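Local coordinates for protein putative oxidoreductase (Yersinia pestis, PDB 3KUX) that is a putative oxidoreductase of unknown substrate that probably binds a nicotinamide adenine dinucleotide cofactor through its N-terminal Rossmann domain, at residues 119-123 with 305-309; 236-240 with 251-255; 276-282 with 293-297. All coordinates share one frame; numbering follows the deposited sequence. Where two conformers were deposited one is given.

Interaction 1. Residues 119-123 with 305-309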
ATOM      1  N   LEU A 119      14.646   4.811 -16.307  1.00 27.56           N
ATOM      2  CA  LEU A 119      13.598   3.811 -16.144  1.00 26.48           C
ATOM      3  C   LEU A 119      12.647   4.216 -15.021  1.00 25.18           C
ATOM      4  O   LEU A 119      13.015   4.983 -14.134  1.00 25.91           O
ATOM      5  CB  LEU A 119      14.212   2.442 -15.844  1.00 26.15           C
ATOM      6  CG  LEU A 119      15.162   1.875 -16.900  1.00 25.85           C
ATOM      7  CD1 LEU A 119      16.044   0.781 -16.311  1.00 26.04           C
ATOM      8  CD2 LEU A 119      14.385   1.366 -18.107  1.00 23.21           C
ATOM      9  N   LEU A 120      11.422   3.706 -15.064  1.00 22.60           N
ATOM     10  CA  LEU A 120      10.462   4.001 -14.017  1.00 20.16           C
ATOM     11  C   LEU A 120      10.581   2.992 -12.892  1.00 20.54           C
ATOM     12  O   LEU A 120      10.608   1.783 -13.129  1.00 20.67           O
ATOM     13  CB  LEU A 120       9.032   4.026 -14.558  1.00 19.32           C
ATOM     14  CG  LEU A 120       7.946   4.064 -13.473  1.00 20.53           C
ATOM     15  CD1 LEU A 120       6.763   4.935 -13.880  1.00 19.82           C
ATOM     16  CD2 LEU A 120       7.480   2.664 -13.098  1.00 19.96           C
ATOM     17  N   LEU A 121      10.665   3.505 -11.668  1.00 19.37           N
ATOM     18  CA  LEU A 121      10.682   2.676 -10.475  1.00 16.91           C
ATOM     19  C   LEU A 121       9.556   3.139  -9.557  1.00 17.43           C
ATOM     20  O   LEU A 121       9.442   4.332  -9.268  1.00 18.32           O
ATOM     21  CB  LEU A 121      12.027   2.806  -9.770  1.00 15.94           C
ATOM     22  CG  LEU A 121      12.193   2.041  -8.460  1.00 16.54           C
ATOM     23  CD1 LEU A 121      11.920   0.558  -8.665  1.00 15.40           C
ATOM     24  CD2 LEU A 121      13.584   2.271  -7.900  1.00  8.60           C
ATOM     25  N   SER A 122       8.723   2.200  -9.111  1.00 15.10           N
ATOM     26  CA  SER A 122       7.570   2.536  -8.275  1.00 13.44           C
ATOM     27  C   SER A 122       7.258   1.436  -7.260  1.00 13.13           C
ATOM     28  O   SER A 122       7.594   0.273  -7.473  1.00 13.92           O
ATOM     29  CB  SER A 122       6.341   2.821  -9.149  1.00 13.57           C
ATOM     30  OG  SER A 122       5.180   3.047  -8.367  1.00  8.12           O
ATOM     31  N   VAL A 123       6.616   1.815  -6.158  1.00 11.06           N
ATOM     32  CA  VAL A 123       6.250   0.866  -5.109  1.00  9.78           C
ATOM     33  C   VAL A 123       4.730   0.726  -4.987  1.00 10.97           C
ATOM     34  O   VAL A 123       3.980   1.673  -5.233  1.00 13.43           O
ATOM     35  CB  VAL A 123       6.845   1.273  -3.751  1.00 10.06           C
ATOM     36  CG1 VAL A 123       6.448   0.276  -2.664  1.00  6.79           C
ATOM     37  CG2 VAL A 123       8.357   1.379  -3.856  1.00 10.22           C
ATOM     38  N   TYR A 305      -3.930   2.156  -9.919  1.00  7.60           N
ATOM     39  CA  TYR A 305      -2.473   2.092  -9.777  1.00  6.41           C
ATOM     40  C   TYR A 305      -1.797   1.668 -11.069  1.00  6.44           C
ATOM     41  O   TYR A 305      -0.942   2.380 -11.598  1.00  5.41           O
ATOM     42  CB  TYR A 305      -2.059   1.132  -8.656  1.00  5.46           C
ATOM     43  CG  TYR A 305      -0.558   0.986  -8.530  1.00  3.89           C
ATOM     44  CD1 TYR A 305       0.197   1.954  -7.886  1.00  4.76           C
ATOM     45  CD2 TYR A 305       0.108  -0.116  -9.070  1.00  2.00           C
ATOM     46  CE1 TYR A 305       1.574   1.833  -7.767  1.00  3.81           C
ATOM     47  CE2 TYR A 305       1.484  -0.245  -8.963  1.00  2.00           C
ATOM     48  CZ  TYR A 305       2.212   0.735  -8.307  1.00  4.06           C
ATOM     49  OH  TYR A 305       3.583   0.627  -8.185  1.00  4.81           O
ATOM     50  N   TYR A 306      -2.172   0.497 -11.570  1.00  7.48           N
ATOM     51  CA  TYR A 306      -1.569  -0.024 -12.789  1.00  9.10           C
ATOM     52  C   TYR A 306      -1.910   0.807 -14.026  1.00  8.45           C
ATOM     53  O   TYR A 306      -1.071   0.998 -14.903  1.00  8.58           O
ATOM     54  CB  TYR A 306      -1.899  -1.509 -12.976  1.00  8.95           C
ATOM     55  CG  TYR A 306      -0.937  -2.384 -12.215  1.00 11.27           C
ATOM     56  CD1 TYR A 306       0.340  -2.620 -12.703  1.00 15.57           C
ATOM     57  CD2 TYR A 306      -1.282  -2.937 -10.992  1.00 11.65           C
ATOM     58  CE1 TYR A 306       1.239  -3.404 -12.005  1.00 15.60           C
ATOM     59  CE2 TYR A 306      -0.389  -3.719 -10.284  1.00 11.10           C
ATOM     60  CZ  TYR A 306       0.871  -3.952 -10.797  1.00 14.55           C
ATOM     61  OH  TYR A 306       1.772  -4.731 -10.103  1.00 15.45           O
ATOM     62  N   ALA A 307      -3.131   1.318 -14.088  1.00  7.15           N
ATOM     63  CA  ALA A 307      -3.481   2.221 -15.162  1.00  9.52           C
ATOM     64  C   ALA A 307      -2.566   3.435 -15.070  1.00 10.57           C
ATOM     65  O   ALA A 307      -2.195   4.025 -16.083  1.00 11.82           O
ATOM     66  CB  ALA A 307      -4.943   2.633 -15.064  1.00  9.17           C
ATOM     67  N   GLY A 308      -2.194   3.793 -13.845  1.00 10.46           N
ATOM     68  CA  GLY A 308      -1.281   4.903 -13.614  1.00 10.72           C
ATOM     69  C   GLY A 308       0.132   4.540 -14.026  1.00 11.28           C
ATOM     70  O   GLY A 308       0.860   5.359 -14.587  1.00 11.32           O
ATOM     71  N   ILE A 309       0.527   3.307 -13.735  1.00 11.43           N
ATOM     72  CA  ILE A 309       1.839   2.823 -14.133  1.00 12.01           C
ATOM     73  C   ILE A 309       1.924   2.831 -15.651  1.00 12.93           C
ATOM     74  O   ILE A 309       2.836   3.414 -16.235  1.00 13.72           O
ATOM     75  CB  ILE A 309       2.086   1.392 -13.631  1.00 12.45           C
ATOM     76  CG1 ILE A 309       2.101   1.348 -12.096  1.00 10.37           C
ATOM     77  CG2 ILE A 309       3.385   0.852 -14.211  1.00 10.96           C
ATOM     78  CD1 ILE A 309       3.367   1.909 -11.465  1.00  8.03           C
TER
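Leu120 leads the chain of 119-123 into contact with helix 303-313: its CB points toward the helix, and its CD2 methyl comes to 4.5 Å from CD1 of Ile309, a loose apolar touch. The same leucine also packs on Ala312 and Ile313, one turn further along that helix. Leu121 turns the other way, onto Leu110 and Ala114 of helix 104-116, so this strand has a helix on each of its faces. That is the layering of a Rossmann fold, in which 121-123 is an outermost strand of the parallel sheet, beside 93-96. Here, however, one of the covering helices is supplied by the C-terminal alpha/beta half of the chain. Residues 305-309 run nearly antiparallel to 121-123 (173°), with the two short axes 11.0 Å apart.

Ser122 makes the polar link between strand and helix. Its OG accepts a hydrogen bond from OH of Tyr305 at 2.9 Å; its own proton has Val321 O as the strongest partner, and Asn319 OD1 can only share it, which ties the buried hydroxyl to the loop after the helix. Tyr305 can reach this far because its CG stands anti to the backbone N (chi1 177°), which sends the ring out from the helix toward the strand. CG1 of Ile309 lies 3.6 Å above one face of that ring, near its rim, while CD1 carries on to 3.8 Å from OG of Ser122. Phe124 meets the tyrosine ring edge-to-face. At Val123 the side chain points away from the helix, and it is the carbonyl O that faces the phenol, 3.2 Å from OH of Tyr305.

Interaction 2. Residues 236-240 with 251-255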
ATOM      1  N   ALA A 236     -14.182  -6.871  19.282  1.00 12.98           N
ATOM      2  CA  ALA A 236     -15.171  -5.907  18.807  1.00 13.38           C
ATOM      3  C   ALA A 236     -14.613  -5.038  17.684  1.00 12.73           C
ATOM      4  O   ALA A 236     -13.481  -4.559  17.746  1.00 14.11           O
ATOM      5  CB  ALA A 236     -15.675  -5.046  19.956  1.00 11.76           C
ATOM      6  N   GLU A 237     -15.419  -4.842  16.652  1.00 12.40           N
ATOM      7  CA  GLU A 237     -15.036  -4.003  15.532  1.00 12.62           C
ATOM      8  C   GLU A 237     -14.864  -2.559  16.009  1.00 10.99           C
ATOM      9  O   GLU A 237     -15.730  -2.025  16.703  1.00 12.46           O
ATOM     10  CB  GLU A 237     -16.113  -4.094  14.449  1.00 12.34           C
ATOM     11  CG  GLU A 237     -15.726  -3.507  13.109  1.00 26.20           C
ATOM     12  CD  GLU A 237     -16.362  -4.251  11.942  1.00 34.58           C
ATOM     13  OE1 GLU A 237     -17.407  -4.910  12.150  1.00 29.53           O
ATOM     14  OE2 GLU A 237     -15.808  -4.177  10.819  1.00 31.69           O
ATOM     15  N   THR A 238     -13.743  -1.937  15.657  1.00  8.89           N
ATOM     16  CA  THR A 238     -13.526  -0.526  15.963  1.00  8.56           C
ATOM     17  C   THR A 238     -13.417   0.287  14.687  1.00  8.00           C
ATOM     18  O   THR A 238     -13.235  -0.270  13.607  1.00  9.67           O
ATOM     19  CB  THR A 238     -12.239  -0.308  16.746  1.00  7.94           C
ATOM     20  OG1 THR A 238     -11.133  -0.768  15.962  1.00 10.39           O
ATOM     21  CG2 THR A 238     -12.283  -1.062  18.057  1.00  7.34           C
ATOM     22  N   ALA A 239     -13.511   1.609  14.819  1.00  7.90           N
ATOM     23  CA  ALA A 239     -13.540   2.510  13.661  1.00  6.31           C
ATOM     24  C   ALA A 239     -12.293   2.371  12.813  1.00  5.82           C
ATOM     25  O   ALA A 239     -11.204   2.169  13.342  1.00  7.40           O
ATOM     26  CB  ALA A 239     -13.699   3.947  14.110  1.00  5.59           C
ATOM     27  N   ARG A 240     -12.454   2.477  11.498  1.00  4.92           N
ATOM     28  CA  ARG A 240     -11.315   2.511  10.591  1.00  4.56           C
ATOM     29  C   ARG A 240     -10.681   3.896  10.680  1.00  4.97           C
ATOM     30  O   ARG A 240      -9.486   4.026  10.963  1.00  6.66           O
ATOM     31  CB  ARG A 240     -11.755   2.194   9.157  1.00  4.90           C
ATOM     32  CG  ARG A 240     -10.702   2.462   8.078  1.00  5.56           C
ATOM     33  CD  ARG A 240      -9.609   1.390   8.038  1.00  2.60           C
ATOM     34  NE  ARG A 240      -8.501   1.803   7.177  1.00  2.00           N
ATOM     35  CZ  ARG A 240      -7.399   2.416   7.606  1.00  2.00           C
ATOM     36  NH1 ARG A 240      -7.232   2.681   8.893  1.00  2.00           N
ATOM     37  NH2 ARG A 240      -6.459   2.767   6.742  1.00  6.73           N
ATOM     38  N   ILE A 251     -16.545   9.597  11.104  1.00  3.47           N
ATOM     39  CA  ILE A 251     -16.196   8.273  11.601  1.00  3.32           C
ATOM     40  C   ILE A 251     -16.599   7.222  10.569  1.00  4.15           C
ATOM     41  O   ILE A 251     -17.752   7.186  10.130  1.00  2.37           O
ATOM     42  CB  ILE A 251     -16.884   7.943  12.959  1.00  3.70           C
ATOM     43  CG1 ILE A 251     -16.375   8.854  14.077  1.00  7.26           C
ATOM     44  CG2 ILE A 251     -16.620   6.505  13.357  1.00  2.00           C
ATOM     45  CD1 ILE A 251     -17.161  10.128  14.233  1.00 16.15           C
ATOM     46  N   LYS A 252     -15.652   6.370  10.177  1.00  3.07           N
ATOM     47  CA  LYS A 252     -15.965   5.278   9.258  1.00  3.48           C
ATOM     48  C   LYS A 252     -15.562   3.902   9.782  1.00  2.66           C
ATOM     49  O   LYS A 252     -14.473   3.737  10.341  1.00  2.00           O
ATOM     50  CB  LYS A 252     -15.333   5.497   7.876  1.00  3.01           C
ATOM     51  CG  LYS A 252     -15.418   4.244   7.005  1.00  4.25           C
ATOM     52  CD  LYS A 252     -15.663   4.559   5.541  1.00 12.43           C
ATOM     53  CE  LYS A 252     -16.454   3.442   4.860  1.00  8.33           C
ATOM     54  NZ  LYS A 252     -15.878   2.090   5.128  1.00  4.67           N
ATOM     55  N   PHE A 253     -16.440   2.922   9.565  1.00  2.00           N
ATOM     56  CA  PHE A 253     -16.188   1.529   9.941  1.00  2.00           C
ATOM     57  C   PHE A 253     -15.963   0.605   8.740  1.00  2.48           C
ATOM     58  O   PHE A 253     -16.322   0.931   7.611  1.00  5.16           O
ATOM     59  CB  PHE A 253     -17.343   0.993  10.771  1.00  2.00           C
ATOM     60  CG  PHE A 253     -17.291   1.395  12.206  1.00  3.09           C
ATOM     61  CD1 PHE A 253     -16.836   0.502  13.173  1.00  8.24           C
ATOM     62  CD2 PHE A 253     -17.698   2.661  12.601  1.00  4.48           C
ATOM     63  CE1 PHE A 253     -16.788   0.866  14.519  1.00  2.00           C
ATOM     64  CE2 PHE A 253     -17.655   3.034  13.939  1.00  5.79           C
ATOM     65  CZ  PHE A 253     -17.199   2.133  14.901  1.00  4.33           C
ATOM     66  N   GLY A 254     -15.371  -0.557   9.002  1.00  3.02           N
ATOM     67  CA  GLY A 254     -15.067  -1.530   7.960  1.00  4.38           C
ATOM     68  C   GLY A 254     -13.698  -1.331   7.342  1.00  6.50           C
ATOM     69  O   GLY A 254     -13.025  -0.330   7.604  1.00  8.59           O
ATOM     70  N   VAL A 255     -13.276  -2.295   6.528  1.00  7.86           N
ATOM     71  CA  VAL A 255     -12.076  -2.142   5.700  1.00  8.21           C
ATOM     72  C   VAL A 255     -12.466  -2.118   4.225  1.00  8.02           C
ATOM     73  O   VAL A 255     -13.607  -2.422   3.878  1.00  7.17           O
ATOM     74  CB  VAL A 255     -11.060  -3.284   5.926  1.00  7.99           C
ATOM     75  CG1 VAL A 255     -10.599  -3.290   7.358  1.00  8.95           C
ATOM     76  CG2 VAL A 255     -11.659  -4.632   5.536  1.00  2.00           C
TER
HETATM   77  O   HOH W   1     -13.218  -1.037  10.922  1.00 21.06           O
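This is a mixed contact of backbone and aromatic ring, in which the loop leading into strand 241-245 folds over the end of strand 248-252 in the mixed sheet of the C-terminal half. Phe253 supplies the flat surface. CA of Ala239 sits over the centre of its ring, 3.8 Å from the centroid and 12° off the normal, a CH-pi contact, while the carbonyl O of Glu237 lies at the ring edge, in plane. The ring gets beneath the loop because CG of Phe253 stands beside its own backbone N (chi1 -81°). The methyl CB of Ala239 bridges to CG2 of Ile251, at 4.0 Å.

Arg240 N donates to Lys252 O at 2.6 Å, in the carbonyl plane. CB of Arg240 lies beside Gly254 O, after which the side chain bends at chi2 and carries the guanidinium away to Ser153 OG and the ring of Phe155. A water joins the two backbones, donating to Thr238 O and accepting from Gly254 N at 2.9 Å. With Lys252 also paired to Tyr241 through the backbone, the contact belongs to the open end of an antiparallel beta hairpin, 241-245 with 248-252, where the incoming loop and outgoing chain meet.

Interaction 3. Residues 276-282 with 293-297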
ATOM      1  N   ASP A 276     -18.262  -0.077  -1.514  1.00 13.90           N
ATOM      2  CA  ASP A 276     -18.198  -0.180  -0.071  1.00 14.55           C
ATOM      3  C   ASP A 276     -19.540   0.270   0.480  1.00 16.75           C
ATOM      4  O   ASP A 276     -19.781   1.460   0.665  1.00 20.20           O
ATOM      5  CB  ASP A 276     -17.073   0.699   0.469  1.00 13.48           C
ATOM      6  CG  ASP A 276     -16.850   0.516   1.959  1.00 13.60           C
ATOM      7  OD1 ASP A 276     -17.727  -0.067   2.636  1.00  8.10           O
ATOM      8  OD2 ASP A 276     -15.793   0.964   2.451  1.00  9.88           O
HETATM    9  N   MSE A 277     -20.416  -0.691   0.739  1.00 17.93           N
HETATM   10  CA  MSE A 277     -21.770  -0.321   1.137  0.50 17.31           C
HETATM   11  C   MSE A 277     -21.887   0.008   2.631  1.00 16.38           C
HETATM   12  O   MSE A 277     -22.985   0.200   3.145  1.00 15.03           O
HETATM   13  CB  MSE A 277     -22.793  -1.372   0.691  0.50 17.82           C
HETATM   14  CG  MSE A 277     -22.852  -1.603  -0.832  0.50 19.90           C
HETATM   15 SE   MSE A 277     -23.111  -0.015  -1.972  0.50 24.07          SE
HETATM   16  CE  MSE A 277     -24.748   0.680  -1.175  0.50 19.13           C
ATOM     17  N   ARG A 278     -20.749   0.138   3.304  1.00 14.97           N
ATOM     18  CA  ARG A 278     -20.747   0.490   4.724  1.00 14.36           C
ATOM     19  C   ARG A 278     -20.345   1.942   4.975  1.00 13.54           C
ATOM     20  O   ARG A 278     -19.250   2.216   5.464  1.00 14.52           O
ATOM     21  CB  ARG A 278     -19.831  -0.447   5.512  1.00 12.89           C
ATOM     22  CG  ARG A 278     -19.972  -0.281   7.001  1.00 17.34           C
ATOM     23  CD  ARG A 278     -19.326  -1.414   7.753  1.00 23.27           C
ATOM     24  NE  ARG A 278     -19.581  -1.318   9.187  1.00 24.34           N
ATOM     25  CZ  ARG A 278     -19.018  -2.111  10.092  1.00 27.80           C
ATOM     26  NH1 ARG A 278     -18.165  -3.050   9.703  1.00 31.18           N
ATOM     27  NH2 ARG A 278     -19.300  -1.966  11.381  1.00 25.24           N
ATOM     28  N   ASP A 279     -21.248   2.863   4.660  1.00 13.19           N
ATOM     29  CA  ASP A 279     -20.964   4.295   4.724  1.00 12.88           C
ATOM     30  C   ASP A 279     -20.589   4.793   6.105  1.00 12.26           C
ATOM     31  O   ASP A 279     -21.077   4.293   7.116  1.00 14.10           O
ATOM     32  CB  ASP A 279     -22.161   5.090   4.210  1.00 13.12           C
ATOM     33  CG  ASP A 279     -22.338   4.966   2.706  1.00 19.28           C
ATOM     34  OD1 ASP A 279     -21.391   4.502   2.027  1.00 17.01           O
ATOM     35  OD2 ASP A 279     -23.423   5.337   2.206  1.00 23.92           O
ATOM     36  N   GLY A 280     -19.716   5.789   6.138  1.00 11.42           N
ATOM     37  CA  GLY A 280     -19.377   6.463   7.377  1.00 10.17           C
ATOM     38  C   GLY A 280     -20.356   7.593   7.608  1.00 10.58           C
ATOM     39  O   GLY A 280     -21.276   7.792   6.820  1.00 12.71           O
ATOM     40  N   ILE A 281     -20.151   8.347   8.680  1.00 10.24           N
ATOM     41  CA  ILE A 281     -21.101   9.375   9.079  1.00  8.70           C
ATOM     42  C   ILE A 281     -20.413  10.705   9.326  1.00  9.17           C
ATOM     43  O   ILE A 281     -19.398  10.769  10.022  1.00  9.91           O
ATOM     44  CB  ILE A 281     -21.844   8.955  10.359  1.00  8.41           C
ATOM     45  CG1 ILE A 281     -22.815   7.815  10.044  1.00  9.66           C
ATOM     46  CG2 ILE A 281     -22.570  10.142  10.976  1.00  3.52           C
ATOM     47  CD1 ILE A 281     -23.332   7.104  11.264  1.00 13.11           C
ATOM     48  N   VAL A 282     -20.963  11.770   8.755  1.00  7.92           N
ATOM     49  CA  VAL A 282     -20.424  13.101   8.999  1.00  8.45           C
ATOM     50  C   VAL A 282     -21.261  13.859  10.028  1.00  9.60           C
ATOM     51  O   VAL A 282     -22.490  13.828   9.991  1.00 11.60           O
ATOM     52  CB  VAL A 282     -20.312  13.923   7.706  1.00  8.18           C
ATOM     53  CG1 VAL A 282     -19.773  15.316   8.015  1.00  6.68           C
ATOM     54  CG2 VAL A 282     -19.415  13.209   6.704  1.00  4.37           C
ATOM     55  N   LYS A 293     -25.216  13.033   9.045  1.00 22.35           N
ATOM     56  CA  LYS A 293     -25.715  12.188   7.972  1.00 21.55           C
ATOM     57  C   LYS A 293     -24.606  11.312   7.415  1.00 19.29           C
ATOM     58  O   LYS A 293     -23.428  11.594   7.623  1.00 20.69           O
ATOM     59  CB  LYS A 293     -26.359  13.022   6.861  1.00 22.19           C
ATOM     60  CG  LYS A 293     -25.669  14.337   6.567  1.00 26.20           C
ATOM     61  CD  LYS A 293     -26.287  15.005   5.338  1.00 37.64           C
ATOM     62  CE  LYS A 293     -25.990  14.208   4.066  1.00 41.12           C
ATOM     63  NZ  LYS A 293     -26.527  14.859   2.839  1.00 37.86           N
ATOM     64  N   PRO A 294     -24.982  10.229   6.723  1.00 17.22           N
ATOM     65  CA  PRO A 294     -24.010   9.325   6.129  1.00 15.87           C
ATOM     66  C   PRO A 294     -23.363   9.942   4.902  1.00 16.13           C
ATOM     67  O   PRO A 294     -24.038  10.594   4.106  1.00 18.74           O
ATOM     68  CB  PRO A 294     -24.860   8.122   5.718  1.00 15.86           C
ATOM     69  CG  PRO A 294     -26.214   8.673   5.517  1.00 16.96           C
ATOM     70  CD  PRO A 294     -26.363   9.753   6.540  1.00 16.78           C
ATOM     71  N   LEU A 295     -22.059   9.741   4.760  1.00 15.40           N
ATOM     72  CA  LEU A 295     -21.335  10.223   3.598  1.00 13.26           C
ATOM     73  C   LEU A 295     -21.121   9.093   2.606  1.00 13.49           C
ATOM     74  O   LEU A 295     -20.516   8.072   2.931  1.00 12.02           O
ATOM     75  CB  LEU A 295     -19.989  10.804   4.015  1.00 14.10           C
ATOM     76  CG  LEU A 295     -19.040  11.171   2.877  1.00 11.18           C
ATOM     77  CD1 LEU A 295     -19.552  12.392   2.143  1.00 11.27           C
ATOM     78  CD2 LEU A 295     -17.651  11.422   3.427  1.00 13.45           C
ATOM     79  N   LEU A 296     -21.629   9.284   1.394  1.00 15.94           N
ATOM     80  CA  LEU A 296     -21.486   8.308   0.317  1.00 15.55           C
ATOM     81  C   LEU A 296     -20.029   7.893   0.146  1.00 13.47           C
ATOM     82  O   LEU A 296     -19.174   8.731  -0.136  1.00 14.73           O
ATOM     83  CB  LEU A 296     -21.998   8.915  -0.984  1.00 15.62           C
ATOM     84  CG  LEU A 296     -21.908   8.032  -2.222  1.00 22.31           C
ATOM     85  CD1 LEU A 296     -22.964   6.932  -2.142  1.00 28.18           C
ATOM     86  CD2 LEU A 296     -22.072   8.869  -3.484  1.00 19.10           C
ATOM     87  N   THR A 297     -19.749   6.605   0.308  1.00 10.02           N
ATOM     88  CA  THR A 297     -18.380   6.097   0.213  1.00  9.69           C
ATOM     89  C   THR A 297     -17.961   5.795  -1.226  1.00  9.53           C
ATOM     90  O   THR A 297     -18.548   4.934  -1.877  1.00 11.25           O
ATOM     91  CB  THR A 297     -18.215   4.798   1.024  1.00  8.10           C
ATOM     92  OG1 THR A 297     -18.553   5.041   2.392  1.00 14.61           O
ATOM     93  CG2 THR A 297     -16.793   4.298   0.942  1.00  4.52           C
TER
HETATM   94  O   HOH W   2     -18.425   2.508  -2.926  1.00  4.19           O
HETATM   95  O   HOH W   3     -18.451   7.064   4.122  1.00  2.00           O
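OD1 of Asp279 is gripped twice by Thr297, whose OG1 donates to it at 2.9 Å and whose backbone N donates at 3.2 Å. Both arrive from the same face of the carboxylate: the hydroxyl on the anti side, 31° out of plane, the N-H from well above it. This double grip joins the two segments at the open end of the beta hairpin made by strands 280-285 and 290-295, the latter an outermost strand of the mixed sheet.

Deeper in the hairpin, Val282 and Lys293 form an antiparallel hydrogen-bonded pair. Val282 N gives a bond of 2.7 Å to Lys293 O, and Lys293 N returns one to Val282 O at 3.0 Å. Stepping back toward the open end comes the non-hydrogen-bonded pair Ile281 and Pro294, where the proline, lacking an N-H, costs the strand no bond. After it, Leu295 N donates to Gly280 O, from above the carbonyl plane. CG2 of Val282 crosses onto CB of Leu295 at 3.7 Å, and both side chains also pack on Tyr250.

Ahead of the strand, Asp276 closes an Asx turn through its OD1 and Arg278 N, while its OD2 binds Ser131 OG and Lys252 NZ. With chi1 of Thr297 at -58°, OG1 lies beside the backbone N and CG2 anti to it, which lays that methyl against CB of Asp276. A water accepts from Gly280 N and donates to both Leu295 O and Thr297 OG1, the last at 2.7 Å.

Overall arrangement
Interactions 2 and 3 are neighbours, their centres about 12 Å apart, on adjoining strands 248-252 and 280-285 of the mixed sheet. Two salt bridges join them: Glu237 OE2 to Arg278 NH1 at 2.8 Å, and Lys252 NZ to Asp276 OD2 at 2.9 Å. Each charge pair thus runs from the loop or strand of one contact to the turn of the other. Interaction 1 stands apart at the edge strand of the Rossmann sheet. The nearest atoms of interactions 1 and 2 are about 16 Å apart, and those of interactions 1 and 3 about 17 Å. Along the chain it encloses both others, and strand 290-295 of interaction 3 is followed directly by helix 303-313, which carries the chain back to the probable cofactor-binding half.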